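Local coordinates for protein homocitrate synthase (PDB 6KTQ) that catalyses the aldol-type condensation of 2-oxoglutarate with acetyl-CoA to give homocitrate, the first step of lysine biosynthesis through the alpha-aminoadipate pathway, at residues Leu335-Glu338 / Ser343-Tyr346. Numbering follows the deposited sequence.
Sequences LPPE and SRDY. With SO4 (sulfate ion), chain G.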
loop_
_atom_site.group_PDB
_atom_site.type_symbol
_atom_site.label_atom_id
_atom_site.label_comp_id
_atom_site.label_asym_id
_atom_site.label_seq_id
_atom_site.Cartn_x
_atom_site.Cartn_y
_atom_site.Cartn_z
ATOM N N LEU A 335 -24.688 -7.532 -5.576
ATOM C CA LEU A 335 -24.878 -6.386 -6.464
ATOM C C LEU A 335 -26.132 -6.653 -7.281
ATOM O O LEU A 335 -26.583 -7.810 -7.339
ATOM C CB LEU A 335 -23.684 -6.238 -7.411
ATOM C CG LEU A 335 -22.381 -5.633 -6.868
ATOM C CD1 LEU A 335 -21.309 -5.654 -7.938
ATOM C CD2 LEU A 335 -22.578 -4.218 -6.360
ATOM N N PRO A 336 -26.712 -5.606 -7.887
ATOM C CA PRO A 336 -27.909 -5.857 -8.677
ATOM C C PRO A 336 -27.622 -6.748 -9.911
ATOM O O PRO A 336 -26.577 -6.623 -10.532
ATOM C CB PRO A 336 -28.386 -4.454 -9.084
ATOM C CG PRO A 336 -27.769 -3.513 -8.076
ATOM C CD PRO A 336 -26.475 -4.158 -7.664
ATOM N N PRO A 337 -28.555 -7.650 -10.257
ATOM C CA PRO A 337 -28.345 -8.519 -11.411
ATOM C C PRO A 337 -28.135 -7.737 -12.687
ATOM O O PRO A 337 -27.406 -8.180 -13.551
ATOM C CB PRO A 337 -29.635 -9.335 -11.505
ATOM C CG PRO A 337 -30.356 -9.137 -10.218
ATOM C CD PRO A 337 -29.765 -7.986 -9.491
ATOM N N GLU A 338 -28.743 -6.564 -12.781
ATOM C CA GLU A 338 -28.618 -5.711 -13.971
ATOM C C GLU A 338 -27.179 -5.278 -14.194
ATOM O O GLU A 338 -26.804 -4.940 -15.311
ATOM C CB GLU A 338 -29.531 -4.469 -13.857
ATOM C CG GLU A 338 -31.024 -4.815 -13.886
ATOM C CD GLU A 338 -31.587 -5.404 -12.569
ATOM O OE1 GLU A 338 -30.937 -5.325 -11.488
ATOM O OE2 GLU A 338 -32.714 -5.957 -12.627
ATOM N N SER A 343 -31.334 -10.749 -14.741
ATOM C CA SER A 343 -32.513 -10.485 -13.917
ATOM C C SER A 343 -32.670 -11.586 -12.887
ATOM O O SER A 343 -32.338 -12.734 -13.146
ATOM C CB SER A 343 -33.772 -10.494 -14.786
ATOM O OG SER A 343 -33.621 -9.572 -15.841
ATOM N N ARG A 344 -33.230 -11.254 -11.746
ATOM C CA ARG A 344 -33.365 -12.215 -10.672
ATOM C C ARG A 344 -34.544 -13.115 -10.969
ATOM O O ARG A 344 -35.358 -12.849 -11.867
ATOM C CB ARG A 344 -33.582 -11.507 -9.327
ATOM C CG ARG A 344 -34.955 -10.829 -9.159
ATOM C CD ARG A 344 -35.067 -10.140 -7.801
ATOM N NE ARG A 344 -33.980 -9.184 -7.647
ATOM C CZ ARG A 344 -33.984 -7.951 -8.137
ATOM N NH1 ARG A 344 -35.066 -7.487 -8.766
ATOM N NH2 ARG A 344 -32.913 -7.162 -7.983
ATOM N N ASP A 345 -34.621 -14.191 -10.215
ATOM C CA ASP A 345 -35.750 -15.079 -10.294
ATOM C C ASP A 345 -35.840 -15.745 -8.935
ATOM O O ASP A 345 -34.938 -15.593 -8.099
ATOM C CB ASP A 345 -35.522 -16.096 -11.424
ATOM C CG ASP A 345 -36.797 -16.818 -11.859
ATOM O OD1 ASP A 345 -37.907 -16.464 -11.424
ATOM O OD2 ASP A 345 -36.678 -17.765 -12.646
ATOM N N TYR A 346 -36.929 -16.468 -8.704
ATOM C CA TYR A 346 -36.995 -17.351 -7.574
ATOM C C TYR A 346 -37.700 -18.654 -7.927
ATOM O O TYR A 346 -38.464 -18.718 -8.878
ATOM C CB TYR A 346 -37.590 -16.660 -6.354
ATOM C CG TYR A 346 -39.017 -16.243 -6.495
ATOM C CD1 TYR A 346 -40.054 -17.166 -6.280
ATOM C CD2 TYR A 346 -39.344 -14.947 -6.829
ATOM C CE1 TYR A 346 -41.396 -16.791 -6.403
ATOM C CE2 TYR A 346 -40.682 -14.555 -6.955
ATOM C CZ TYR A 346 -41.708 -15.489 -6.746
ATOM O OH TYR A 346 -43.031 -15.133 -6.893
HETATM S S SO4 G . -30.615 -14.098 -17.290
HETATM O O1 SO4 G . -31.139 -12.996 -16.481
HETATM O O2 SO4 G . -31.553 -14.432 -18.361
HETATM O O3 SO4 G . -30.489 -15.309 -16.438
HETATM O O4 SO4 G . -29.289 -13.822 -17.846
HETATM O O HOH W 1 -33.692 -8.493 -11.602
HETATM O O HOH W 2 -32.349 -4.669 -9.234
#
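P337 packs against S343 and R344 in a loop-closing contact of the post-HMGL subdomain, with two waters bridging E338 and R344, well away from the TIM-barrel active site. It closes a short turn within the loop that leads from helix 319-327 into strand 345-346, which pairs in parallel with 315-316; no hydrogen bond joins the two segments directly. Van der Waals contact comes from the pyrrolidine ring: P337 CB lies 3.9 Å from S343 N, while P337 CD approaches R344 NH2 to 3.6 Å, oblique to the guanidinium. A bend at chi3 (56°) turns the R344 guanidinium toward the P337 ring, and NE makes a salt bridge with E333. Although E338 and R344 carry opposite charges, they do not form a salt bridge: E338 OE1 stands 4.4 Å from R344 NH2, well out of the guanidinium plane. Two waters span the gap instead. One, 2.8 Å from R344 N, accepts its N-H and donates to E338 OE2; the second, in plane at the guanidinium edge, links R344 NH2 to E338 OE1. A sulfate, probably from the crystallisation liquor and also hydrogen-bonded to R342 NH2, accepts a hydrogen bond from S343 N to its O1 at 2.8 Å, with an N-H...O angle of 158°.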